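PDB 4B6W: tubulin-specific chaperone from Trypanosoma brucei, which probably binds alpha-tubulin and microtubule plus ends as tubulin-binding cofactor B, the piece in this crystal being its ubiquitin-like domain. Local coordinates for residues P17-G22 with K31-T36; Q46-L49 with I55-E58; K59-D64 with G68-R73. All coordinates share one frame; numbering follows the deposited sequence.

Interaction 1: P17-G22 with K31-T36; sequences PEKRYG and KENVFT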
ATOM      1  N   PRO A  17       7.637  -7.269   5.616  1.00 37.92           N
ATOM      2  CA  PRO A  17       6.685  -8.216   6.212  1.00 39.39           C
ATOM      3  C   PRO A  17       5.708  -7.665   7.225  1.00 40.14           C
ATOM      4  O   PRO A  17       4.624  -8.251   7.380  1.00 41.41           O
ATOM      5  CB  PRO A  17       7.586  -9.237   6.890  1.00 41.86           C
ATOM      6  CG  PRO A  17       8.950  -8.999   6.282  1.00 42.69           C
ATOM      7  CD  PRO A  17       9.003  -7.555   6.051  1.00 40.12           C
ATOM      8  N   GLU A  18       6.062  -6.575   7.904  1.00 39.92           N
ATOM      9  CA  GLU A  18       5.229  -6.036   8.964  1.00 40.74           C
ATOM     10  C   GLU A  18       5.237  -4.535   8.874  1.00 38.70           C
ATOM     11  O   GLU A  18       6.289  -3.935   8.977  1.00 42.21           O
ATOM     12  CB  GLU A  18       5.831  -6.401  10.313  1.00 46.36           C
ATOM     13  CG  GLU A  18       5.016  -7.309  11.176  1.00 51.37           C
ATOM     14  CD  GLU A  18       5.238  -7.049  12.651  1.00 53.81           C
ATOM     15  OE1 GLU A  18       5.272  -5.863  13.067  1.00 55.08           O
ATOM     16  OE2 GLU A  18       5.329  -8.039  13.391  1.00 58.55           O
ATOM     17  N   LYS A  19       4.091  -3.910   8.716  1.00 34.99           N
ATOM     18  CA  LYS A  19       4.032  -2.446   8.737  1.00 33.88           C
ATOM     19  C   LYS A  19       2.779  -2.037   9.447  1.00 31.47           C
ATOM     20  O   LYS A  19       1.740  -2.643   9.251  1.00 30.46           O
ATOM     21  CB  LYS A  19       4.020  -1.859   7.326  1.00 33.33           C
ATOM     22  CG  LYS A  19       5.347  -2.006   6.594  1.00 35.16           C
ATOM     23  CD  LYS A  19       6.436  -1.061   7.155  1.00 37.11           C
ATOM     24  CE  LYS A  19       6.197   0.397   6.735  1.00 36.33           C
ATOM     25  NZ  LYS A  19       7.225   1.317   7.315  1.00 38.04           N
ATOM     26  N   ARG A  20       2.879  -1.019  10.286  1.00 30.71           N
ATOM     27  CA  ARG A  20       1.708  -0.515  10.988  1.00 30.28           C
ATOM     28  C   ARG A  20       1.355   0.859  10.451  1.00 28.16           C
ATOM     29  O   ARG A  20       2.204   1.755  10.432  1.00 27.72           O
ATOM     30  CB  ARG A  20       1.973  -0.411  12.481  1.00 31.87           C
ATOM     31  CG  ARG A  20       2.265  -1.730  13.146  1.00 33.70           C
ATOM     32  CD  ARG A  20       1.937  -1.696  14.654  1.00 36.53           C
ATOM     33  NE  ARG A  20       1.025  -2.804  14.885  1.00 39.04           N
ATOM     34  CZ  ARG A  20      -0.190  -2.742  15.402  1.00 40.54           C
ATOM     35  NH1 ARG A  20      -0.705  -1.630  15.878  1.00 41.85           N
ATOM     36  NH2 ARG A  20      -0.882  -3.854  15.490  1.00 44.05           N
ATOM     37  N   TYR A  21       0.102   0.988  10.023  1.00 26.82           N
ATOM     38  CA  TYR A  21      -0.518   2.261   9.605  1.00 25.64           C
ATOM     39  C   TYR A  21      -1.801   2.551  10.376  1.00 26.49           C
ATOM     40  O   TYR A  21      -2.552   1.639  10.738  1.00 25.68           O
ATOM     41  CB  TYR A  21      -0.846   2.204   8.132  1.00 24.12           C
ATOM     42  CG  TYR A  21       0.397   2.101   7.279  1.00 23.85           C
ATOM     43  CD1 TYR A  21       1.315   3.164   7.210  1.00 24.24           C
ATOM     44  CD2 TYR A  21       0.676   0.950   6.564  1.00 22.81           C
ATOM     45  CE1 TYR A  21       2.461   3.086   6.421  1.00 24.00           C
ATOM     46  CE2 TYR A  21       1.817   0.865   5.776  1.00 22.89           C
ATOM     47  CZ  TYR A  21       2.707   1.921   5.702  1.00 23.55           C
ATOM     48  OH  TYR A  21       3.848   1.804   4.910  1.00 23.63           O
ATOM     49  N   GLY A  22      -2.046   3.831  10.607  1.00 26.75           N
ATOM     50  CA  GLY A  22      -3.363   4.274  11.073  1.00 28.02           C
ATOM     51  C   GLY A  22      -4.370   4.162   9.939  1.00 27.45           C
ATOM     52  O   GLY A  22      -4.082   4.509   8.820  1.00 27.55           O
ATOM     53  N   LYS A  31       1.971   6.311   0.872  1.00 27.44           N
ATOM     54  CA  LYS A  31       2.928   6.262  -0.243  1.00 28.51           C
ATOM     55  C   LYS A  31       4.284   6.907   0.116  1.00 30.20           C
ATOM     56  O   LYS A  31       5.343   6.485  -0.379  1.00 30.13           O
ATOM     57  CB  LYS A  31       2.350   6.970  -1.471  1.00 29.89           C
ATOM     58  CG  LYS A  31       1.185   6.252  -2.136  1.00 29.76           C
ATOM     59  CD  LYS A  31       0.725   6.918  -3.449  1.00 31.73           C
ATOM     60  CE  LYS A  31      -0.518   6.181  -4.012  1.00 31.24           C
ATOM     61  NZ  LYS A  31      -0.986   6.679  -5.367  1.00 32.91           N
ATOM     62  N   GLU A  32       4.229   7.958   0.939  1.00 31.21           N
ATOM     63  CA  GLU A  32       5.428   8.640   1.402  1.00 33.28           C
ATOM     64  C   GLU A  32       6.297   7.692   2.185  1.00 31.61           C
ATOM     65  O   GLU A  32       7.491   7.586   1.932  1.00 32.69           O
ATOM     66  CB  GLU A  32       5.081   9.817   2.311  1.00 35.19           C
ATOM     67  CG  GLU A  32       4.601  11.035   1.555  1.00 38.16           C
ATOM     68  CD  GLU A  32       5.653  11.561   0.610  1.00 41.07           C
ATOM     69  OE1 GLU A  32       6.797  11.783   1.088  1.00 43.63           O
ATOM     70  OE2 GLU A  32       5.324  11.748  -0.591  1.00 42.05           O
ATOM     71  N   ASN A  33       5.685   7.044   3.160  1.00 29.38           N
ATOM     72  CA  ASN A  33       6.336   6.025   3.965  1.00 28.71           C
ATOM     73  C   ASN A  33       6.841   4.836   3.166  1.00 27.70           C
ATOM     74  O   ASN A  33       7.967   4.388   3.361  1.00 28.51           O
ATOM     75  CB  ASN A  33       5.391   5.512   5.034  1.00 27.38           C
ATOM     76  CG  ASN A  33       6.072   4.584   5.963  1.00 27.21           C
ATOM     77  OD1 ASN A  33       5.844   3.364   5.922  1.00 26.71           O
ATOM     78  ND2 ASN A  33       6.975   5.126   6.766  1.00 27.57           N
ATOM     79  N   VAL A  34       6.015   4.365   2.246  1.00 27.27           N
ATOM     80  CA  VAL A  34       6.375   3.291   1.313  1.00 27.47           C
ATOM     81  C   VAL A  34       7.654   3.607   0.529  1.00 29.22           C
ATOM     82  O   VAL A  34       8.468   2.726   0.282  1.00 29.53           O
ATOM     83  CB  VAL A  34       5.203   2.949   0.362  1.00 26.86           C
ATOM     84  CG1 VAL A  34       5.643   1.966  -0.705  1.00 27.96           C
ATOM     85  CG2 VAL A  34       4.060   2.347   1.147  1.00 25.77           C
ATOM     86  N   PHE A  35       7.842   4.879   0.174  1.00 31.20           N
ATOM     87  CA  PHE A  35       9.059   5.339  -0.521  1.00 33.31           C
ATOM     88  C   PHE A  35      10.336   5.019   0.251  1.00 33.87           C
ATOM     89  O   PHE A  35      11.375   4.770  -0.346  1.00 35.05           O
ATOM     90  CB  PHE A  35       8.974   6.848  -0.782  1.00 35.33           C
ATOM     91  CG  PHE A  35      10.197   7.429  -1.453  1.00 37.99           C
ATOM     92  CD1 PHE A  35      11.297   7.838  -0.695  1.00 39.75           C
ATOM     93  CD2 PHE A  35      10.238   7.576  -2.825  1.00 39.44           C
ATOM     94  CE1 PHE A  35      12.443   8.387  -1.300  1.00 42.87           C
ATOM     95  CE2 PHE A  35      11.372   8.132  -3.457  1.00 42.92           C
ATOM     96  CZ  PHE A  35      12.481   8.542  -2.684  1.00 44.47           C
ATOM     97  N   THR A  36      10.251   5.019   1.579  1.00 33.59           N
ATOM     98  CA  THR A  36      11.416   4.670   2.428  1.00 35.11           C
ATOM     99  C   THR A  36      11.898   3.205   2.198  1.00 35.51           C
ATOM    100  O   THR A  36      13.060   2.892   2.416  1.00 37.57           O
ATOM    101  CB  THR A  36      11.179   4.998   3.949  1.00 34.29           C
ATOM    102  OG1 THR A  36      10.243   4.101   4.532  1.00 32.19           O
ATOM    103  CG2 THR A  36      10.629   6.405   4.112  1.00 34.65           C
TER
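Asn-33 reaches out from helix 27-35 and offers a single oxygen, OD1, to two donors on strand 15-22. The hydroxyl of Tyr-21 is one: OH gives its proton to OD1 of Asn-33 at 2.7 Å. The other is the ammonium of Lys-19, whose NZ lies 2.8 Å from the same OD1. Both donors lie in the carbonyl plane on lone pairs, with C=O...donor angles of 135° for Tyr-21 and 127° for Lys-19, so the amide is gripped twice and its rotation about the CB-CG bond is restrained. The lysine has to fold to get there. Its chain is bent at chi2 and again at chi3, which curls the ammonium round to the amide, and NZ has a second partner in His-37. OD1 sits at the edge of the Tyr-21 ring, near its plane, while the amide itself stands almost perpendicular to the ring, the two planes 83° apart. Packing is slight by comparison: the methyl CG2 of Val-34 comes to 3.8 Å from OH of Tyr-21, and the Tyr-21 side chain also touches Val-5 of the adjacent strand 2-9. The axes of 17-22 and 31-35 run roughly antiparallel, 11.1 Å apart at closest approach. A helix laid in this way over the sheet is characteristic of the beta-grasp fold of ubiquitin-like domains.

Interaction 2: Q46-L49 with I55-E58; sequences QLQL and ITIE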
ATOM      1  N   GLN A  46       0.707   3.231  -7.719  1.00 32.70           N
ATOM      2  CA  GLN A  46      -0.646   2.870  -7.343  1.00 30.93           C
ATOM      3  C   GLN A  46      -0.539   1.843  -6.238  1.00 28.39           C
ATOM      4  O   GLN A  46       0.334   0.996  -6.279  1.00 27.66           O
ATOM      5  CB  GLN A  46      -1.387   2.284  -8.533  1.00 31.41           C
ATOM      6  CG  GLN A  46      -1.672   3.311  -9.588  1.00 33.44           C
ATOM      7  CD  GLN A  46      -2.534   2.810 -10.740  1.00 34.57           C
ATOM      8  OE1 GLN A  46      -2.748   3.553 -11.693  1.00 37.61           O
ATOM      9  NE2 GLN A  46      -3.004   1.566 -10.679  1.00 32.45           N
ATOM     10  N   LEU A  47      -1.415   1.955  -5.235  1.00 27.37           N
ATOM     11  CA  LEU A  47      -1.541   0.976  -4.137  1.00 25.14           C
ATOM     12  C   LEU A  47      -2.771   0.055  -4.346  1.00 24.93           C
ATOM     13  O   LEU A  47      -3.905   0.513  -4.409  1.00 26.02           O
ATOM     14  CB  LEU A  47      -1.602   1.689  -2.768  1.00 24.22           C
ATOM     15  CG  LEU A  47      -0.389   2.558  -2.290  1.00 24.29           C
ATOM     16  CD1 LEU A  47      -0.620   3.065  -0.855  1.00 22.78           C
ATOM     17  CD2 LEU A  47       1.012   1.882  -2.403  1.00 22.69           C
ATOM     18  N   GLN A  48      -2.499  -1.243  -4.496  1.00 24.25           N
ATOM     19  CA  GLN A  48      -3.498  -2.299  -4.604  1.00 23.98           C
ATOM     20  C   GLN A  48      -3.677  -2.933  -3.204  1.00 23.02           C
ATOM     21  O   GLN A  48      -2.697  -3.335  -2.596  1.00 22.41           O
ATOM     22  CB  GLN A  48      -2.979  -3.368  -5.599  1.00 24.19           C
ATOM     23  CG  GLN A  48      -3.920  -4.554  -5.820  1.00 24.48           C
ATOM     24  CD  GLN A  48      -3.314  -5.631  -6.679  1.00 25.07           C
ATOM     25  OE1 GLN A  48      -2.177  -5.527  -7.136  1.00 25.20           O
ATOM     26  NE2 GLN A  48      -4.071  -6.698  -6.892  1.00 26.05           N
ATOM     27  N   LEU A  49      -4.900  -3.026  -2.701  1.00 22.91           N
ATOM     28  CA  LEU A  49      -5.139  -3.615  -1.383  1.00 22.40           C
ATOM     29  C   LEU A  49      -5.615  -5.030  -1.656  1.00 23.46           C
ATOM     30  O   LEU A  49      -6.594  -5.242  -2.386  1.00 23.84           O
ATOM     31  CB  LEU A  49      -6.181  -2.827  -0.560  1.00 22.72           C
ATOM     32  CG  LEU A  49      -6.389  -3.279   0.905  1.00 22.54           C
ATOM     33  CD1 LEU A  49      -5.111  -3.123   1.726  1.00 20.99           C
ATOM     34  CD2 LEU A  49      -7.607  -2.597   1.587  1.00 23.23           C
ATOM     35  N   ILE A  55      -7.361 -11.990  -2.266  1.00 31.35           N
ATOM     36  CA  ILE A  55      -8.413 -11.376  -3.057  1.00 30.72           C
ATOM     37  C   ILE A  55      -8.203  -9.875  -3.116  1.00 28.93           C
ATOM     38  O   ILE A  55      -7.997  -9.232  -2.113  1.00 28.50           O
ATOM     39  CB  ILE A  55      -9.809 -11.724  -2.462  1.00 32.53           C
ATOM     40  CG1 ILE A  55      -9.981 -13.258  -2.447  1.00 34.24           C
ATOM     41  CG2 ILE A  55     -10.954 -11.003  -3.232  1.00 32.78           C
ATOM     42  CD1 ILE A  55     -11.320 -13.746  -1.989  1.00 36.39           C
ATOM     43  N   THR A  56      -8.253  -9.309  -4.307  1.00 28.82           N
ATOM     44  CA  THR A  56      -8.106  -7.868  -4.472  1.00 27.53           C
ATOM     45  C   THR A  56      -9.365  -7.139  -3.992  1.00 28.40           C
ATOM     46  O   THR A  56     -10.463  -7.440  -4.411  1.00 29.21           O
ATOM     47  CB  THR A  56      -7.791  -7.529  -5.937  1.00 27.73           C
ATOM     48  OG1 THR A  56      -6.470  -7.997  -6.233  1.00 26.41           O
ATOM     49  CG2 THR A  56      -7.856  -6.039  -6.192  1.00 27.70           C
ATOM     50  N   ILE A  57      -9.171  -6.182  -3.091  1.00 28.04           N
ATOM     51  CA  ILE A  57     -10.243  -5.360  -2.569  1.00 29.56           C
ATOM     52  C   ILE A  57     -10.325  -4.055  -3.365  1.00 30.61           C
ATOM     53  O   ILE A  57     -11.417  -3.538  -3.634  1.00 32.14           O
ATOM     54  CB  ILE A  57     -10.007  -4.946  -1.068  1.00 28.72           C
ATOM     55  CG1 ILE A  57      -9.816  -6.168  -0.144  1.00 28.53           C
ATOM     56  CG2 ILE A  57     -11.150  -4.038  -0.609  1.00 29.93           C
ATOM     57  CD1 ILE A  57     -10.837  -7.283  -0.333  1.00 30.54           C
ATOM     58  N   GLU A  58      -9.164  -3.491  -3.668  1.00 29.55           N
ATOM     59  CA  GLU A  58      -9.095  -2.253  -4.442  1.00 30.61           C
ATOM     60  C   GLU A  58      -7.831  -2.318  -5.255  1.00 29.98           C
ATOM     61  O   GLU A  58      -6.736  -2.547  -4.719  1.00 27.39           O
ATOM     62  CB  GLU A  58      -9.053  -1.025  -3.522  1.00 31.00           C
ATOM     63  CG  GLU A  58      -8.887   0.319  -4.250  1.00 32.44           C
ATOM     64  CD  GLU A  58      -9.871   0.543  -5.419  1.00 35.43           C
ATOM     65  OE1 GLU A  58     -11.116   0.398  -5.259  1.00 36.87           O
ATOM     66  OE2 GLU A  58      -9.383   0.873  -6.522  1.00 36.82           O
TER
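The side-chain amide of Gln-48 points one of its N-H bonds at Thr-56, and the threonine hydroxyl lies almost in the amide plane: OG1 of Thr-56 is only 4° out of it, 2.8 Å from NE2 of Gln-48. The bond is moderately bent, 141° at the hydrogen. Gln-48 reaches this far because its chain is stretched, with CG anti to the backbone N (chi1 180°) and chi2 also extended; the two side chains meet at about a right angle. Beside this side-chain link, the backbones are joined by their own bonds. The amide of Leu-49 donates to the carbonyl of Glu-58, N to O 2.8 Å, and this closes one side of an antiparallel hydrogen-bonded pair. On the return side the chain is irregular. Ile-57 N gives a good bond of 2.8 Å to Leu-49 O, whereas Glu-58 N makes a weak one of 3.4 Å to that same carbonyl oxygen. Two residues thus face Leu-49 where a regular strand would place one: a classic beta bulge, at which the chain turns a corner. The Glu-58 carbonyl oxygen also takes a CA-H...O contact from Gln-48. Apolar packing is thin, CD2 of Leu-49 resting 4.3 Å from CB of Ile-57. Within the bulge, OE2 of Glu-58 accepts a hydrogen bond from the backbone N of Asn-60, two residues on. The pair forms the hairpin of strands 45-50 and 56-58 at the edge of the sheet. Strand 77-82 flanks 45-50 on its other side, Gln-48 making backbone bonds with His-79, while Leu-47 packs against Ile-27 and Ile-30 of helix 27-35.

Interaction 3: K59-D64 with G68-R73; sequences KNMAND and GYYQCR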
ATOM      1  N   LYS A  59      -7.976  -2.137  -6.554  1.00 31.66           N
ATOM      2  CA  LYS A  59      -6.811  -2.184  -7.420  1.00 32.32           C
ATOM      3  C   LYS A  59      -5.928  -0.912  -7.387  1.00 32.00           C
ATOM      4  O   LYS A  59      -4.758  -0.954  -7.754  1.00 31.29           O
ATOM      5  CB  LYS A  59      -7.245  -2.557  -8.840  1.00 34.55           C
ATOM      6  CG  LYS A  59      -8.258  -1.646  -9.509  1.00 37.30           C
ATOM      7  CD  LYS A  59      -8.875  -2.354 -10.705  1.00 39.33           C
ATOM      8  CE  LYS A  59      -9.543  -1.350 -11.633  1.00 42.99           C
ATOM      9  NZ  LYS A  59     -10.602  -0.629 -10.887  1.00 44.81           N
ATOM     10  N   ASN A  60      -6.487   0.213  -6.953  1.00 32.65           N
ATOM     11  CA  ASN A  60      -5.768   1.502  -6.997  1.00 33.31           C
ATOM     12  C   ASN A  60      -6.340   2.548  -6.029  1.00 34.08           C
ATOM     13  O   ASN A  60      -7.143   3.378  -6.428  1.00 36.95           O
ATOM     14  CB  ASN A  60      -5.824   2.048  -8.426  1.00 34.60           C
ATOM     15  CG  ASN A  60      -5.150   3.404  -8.578  1.00 35.35           C
ATOM     16  OD1 ASN A  60      -5.480   4.168  -9.504  1.00 36.85           O
ATOM     17  ND2 ASN A  60      -4.223   3.717  -7.673  1.00 32.78           N
HETATM   18  N   MSE A  61      -5.921   2.524  -4.774  1.00 33.13           N
HETATM   19  CA  MSE A  61      -6.533   3.410  -3.773  1.00 34.03           C
HETATM   20  C   MSE A  61      -6.209   4.885  -4.033  1.00 33.97           C
HETATM   21  O   MSE A  61      -5.075   5.245  -4.354  1.00 33.16           O
HETATM   22  CB  MSE A  61      -6.111   3.002  -2.365  1.00 35.06           C
HETATM   23  CG  MSE A  61      -6.512   1.573  -2.003  1.00 36.87           C
HETATM   24 SE   MSE A  61      -6.014   1.022  -0.170  1.00 48.99          SE
HETATM   25  CE  MSE A  61      -4.086   0.633  -0.456  1.00 34.95           C
ATOM     26  N   ALA A  62      -7.223   5.722  -3.872  1.00 34.11           N
ATOM     27  CA  ALA A  62      -7.152   7.136  -4.204  1.00 35.91           C
ATOM     28  C   ALA A  62      -6.348   7.861  -3.137  1.00 35.05           C
ATOM     29  O   ALA A  62      -6.603   7.684  -1.941  1.00 34.20           O
ATOM     30  CB  ALA A  62      -8.605   7.745  -4.329  1.00 37.61           C
ATOM     31  N   ASN A  63      -5.380   8.674  -3.578  1.00 35.69           N
ATOM     32  CA  ASN A  63      -4.524   9.442  -2.679  1.00 35.63           C
ATOM     33  C   ASN A  63      -5.234  10.239  -1.591  1.00 36.59           C
ATOM     34  O   ASN A  63      -4.697  10.375  -0.504  1.00 35.43           O
ATOM     35  CB  ASN A  63      -3.663  10.422  -3.469  1.00 37.89           C
ATOM     36  CG  ASN A  63      -2.568   9.749  -4.219  1.00 37.20           C
ATOM     37  OD1 ASN A  63      -2.308   8.583  -4.004  1.00 35.82           O
ATOM     38  ND2 ASN A  63      -1.913  10.478  -5.109  1.00 39.76           N
ATOM     39  N   ASP A  64      -6.407  10.795  -1.892  1.00 39.13           N
ATOM     40  CA  ASP A  64      -7.120  11.655  -0.929  1.00 41.05           C
ATOM     41  C   ASP A  64      -8.008  10.908   0.060  1.00 40.28           C
ATOM     42  O   ASP A  64      -8.585  11.536   0.949  1.00 42.88           O
ATOM     43  CB  ASP A  64      -7.931  12.761  -1.640  1.00 44.78           C
ATOM     44  CG  ASP A  64      -9.176  12.241  -2.370  1.00 46.62           C
ATOM     45  OD1 ASP A  64      -9.165  11.106  -2.913  1.00 45.02           O
ATOM     46  OD2 ASP A  64     -10.173  13.013  -2.430  1.00 50.74           O
ATOM     47  N   GLY A  68      -8.796   3.336   5.969  1.00 31.39           N
ATOM     48  CA  GLY A  68     -10.011   2.749   6.525  1.00 33.29           C
ATOM     49  C   GLY A  68     -11.251   2.821   5.644  1.00 34.49           C
ATOM     50  O   GLY A  68     -12.196   2.039   5.842  1.00 34.88           O
ATOM     51  N   TYR A  69     -11.228   3.736   4.663  1.00 34.71           N
ATOM     52  CA  TYR A  69     -12.249   3.822   3.625  1.00 36.20           C
ATOM     53  C   TYR A  69     -12.308   2.506   2.882  1.00 35.06           C
ATOM     54  O   TYR A  69     -13.362   2.032   2.536  1.00 36.23           O
ATOM     55  CB  TYR A  69     -11.909   4.945   2.646  1.00 37.07           C
ATOM     56  CG  TYR A  69     -12.928   5.148   1.541  1.00 38.83           C
ATOM     57  CD1 TYR A  69     -14.133   5.777   1.804  1.00 42.22           C
ATOM     58  CD2 TYR A  69     -12.681   4.723   0.253  1.00 38.53           C
ATOM     59  CE1 TYR A  69     -15.059   5.975   0.828  1.00 44.59           C
ATOM     60  CE2 TYR A  69     -13.625   4.908  -0.759  1.00 41.38           C
ATOM     61  CZ  TYR A  69     -14.810   5.545  -0.456  1.00 44.58           C
ATOM     62  OH  TYR A  69     -15.772   5.758  -1.424  1.00 48.28           O
ATOM     63  N   TYR A  70     -11.150   1.907   2.664  1.00 33.32           N
ATOM     64  CA  TYR A  70     -11.044   0.654   1.916  1.00 32.64           C
ATOM     65  C   TYR A  70     -11.213  -0.615   2.763  1.00 33.21           C
ATOM     66  O   TYR A  70     -11.020  -1.723   2.271  1.00 32.77           O
ATOM     67  CB  TYR A  70      -9.721   0.658   1.144  1.00 30.57           C
ATOM     68  CG  TYR A  70      -9.715   1.750   0.102  1.00 30.96           C
ATOM     69  CD1 TYR A  70     -10.514   1.643  -1.021  1.00 32.56           C
ATOM     70  CD2 TYR A  70      -8.953   2.898   0.258  1.00 30.42           C
ATOM     71  CE1 TYR A  70     -10.561   2.652  -1.972  1.00 33.84           C
ATOM     72  CE2 TYR A  70      -8.968   3.887  -0.685  1.00 31.42           C
ATOM     73  CZ  TYR A  70      -9.779   3.764  -1.802  1.00 33.42           C
ATOM     74  OH  TYR A  70      -9.828   4.735  -2.764  1.00 35.04           O
ATOM     75  N   GLN A  71     -11.614  -0.443   4.021  1.00 34.87           N
ATOM     76  CA  GLN A  71     -11.914  -1.559   4.923  1.00 36.28           C
ATOM     77  C   GLN A  71     -10.677  -2.449   5.120  1.00 34.71           C
ATOM     78  O   GLN A  71     -10.782  -3.661   5.270  1.00 34.92           O
ATOM     79  CB  GLN A  71     -13.140  -2.359   4.433  1.00 38.20           C
ATOM     80  CG  GLN A  71     -14.401  -1.521   4.240  1.00 40.44           C
ATOM     81  CD  GLN A  71     -15.578  -2.295   3.620  1.00 43.12           C
ATOM     82  OE1 GLN A  71     -15.559  -2.695   2.412  1.00 41.59           O
ATOM     83  NE2 GLN A  71     -16.639  -2.471   4.430  1.00 45.03           N
ATOM     84  N   CYS A  72      -9.505  -1.823   5.162  1.00 33.25           N
ATOM     85  CA  CYS A  72      -8.273  -2.549   5.442  1.00 32.39           C
ATOM     86  C   CYS A  72      -8.272  -3.193   6.841  1.00 33.54           C
ATOM     87  O   CYS A  72      -8.803  -2.622   7.800  1.00 34.37           O
ATOM     88  CB  CYS A  72      -7.082  -1.642   5.263  1.00 30.86           C
ATOM     89  SG  CYS A  72      -5.512  -2.495   5.339  1.00 30.11           S
ATOM     90  N   ARG A  73      -7.704  -4.396   6.929  1.00 33.56           N
ATOM     91  CA  ARG A  73      -7.662  -5.152   8.171  1.00 35.99           C
ATOM     92  C   ARG A  73      -6.260  -5.665   8.384  1.00 33.99           C
ATOM     93  O   ARG A  73      -5.423  -5.598   7.477  1.00 31.72           O
ATOM     94  CB  ARG A  73      -8.621  -6.346   8.149  1.00 40.23           C
ATOM     95  CG  ARG A  73     -10.084  -6.039   7.774  1.00 45.15           C
ATOM     96  CD  ARG A  73     -10.798  -5.113   8.765  1.00 49.52           C
ATOM     97  NE  ARG A  73     -12.198  -4.882   8.389  1.00 53.60           N
ATOM     98  CZ  ARG A  73     -13.181  -5.775   8.550  1.00 59.67           C
ATOM     99  NH1 ARG A  73     -12.942  -6.986   9.080  1.00 61.68           N
ATOM    100  NH2 ARG A  73     -14.423  -5.465   8.173  1.00 62.93           N
TER
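With CG anti to the carbonyl carbon in both residues (chi1 -60° in Met-61, -65° in Tyr-70), the selenomethionine side chain and the tyrosine ring run alongside each other, pointing opposite ways. CG of Met-61 settles over one face of the Tyr-70 ring, 3.6 Å from its centroid, a CH-pi contact. The selenium follows obliquely, 4.2 Å from the same ring centroid, and completes a Met-aromatic contact. CB of Met-61 touches the rim at CE2 of Tyr-70, 3.4 Å away, so three successive atoms of the side chain lie against the ring. The Tyr-70 ring thus has Met-61 over one face and, over the centre of the other, CD2 of Tyr-69, its own neighbour in sequence. All of this takes place in the long connection from strand 56-58 to strand 77-82 of the ubiquitin-like fold, where a 3-10 segment that runs through residues 68-70 carries both tyrosines. At the far end of the ring a polar bond fixes its position: the backbone N of Ala-62 donates to OH of Tyr-70 at 3.0 Å, almost perfectly straight at 177°. CB of Ala-62 sits beside that hydroxyl, 3.6 Å from OH. Deeper in the molecule, Met-61 packs on Leu-47, Leu-49 and Leu-67 and on Ile-27 of helix 27-35.

How the interactions relate
The three contacts follow one another along the chain, each closing before the next opens, all within a single ubiquitin-like domain. Interactions 1 and 2 have centres about 15 Å apart, on opposite sides of the chain's centre, and involve the two outermost strands of the same mixed sheet, 15-22 and 56-58. Interaction 3 has its centre about 8 Å from that of interaction 2 and about 14 Å from that of interaction 1; the backbone of Met-61 meets strand 45-50 through a probable hydrogen bond to Leu-47. From helix 27-35, Lys-31 packs on Leu-47 and its NZ binds Asn-63. The helix thus links strand 15-22, the hairpin and the following loop in this one domain of the longer protein.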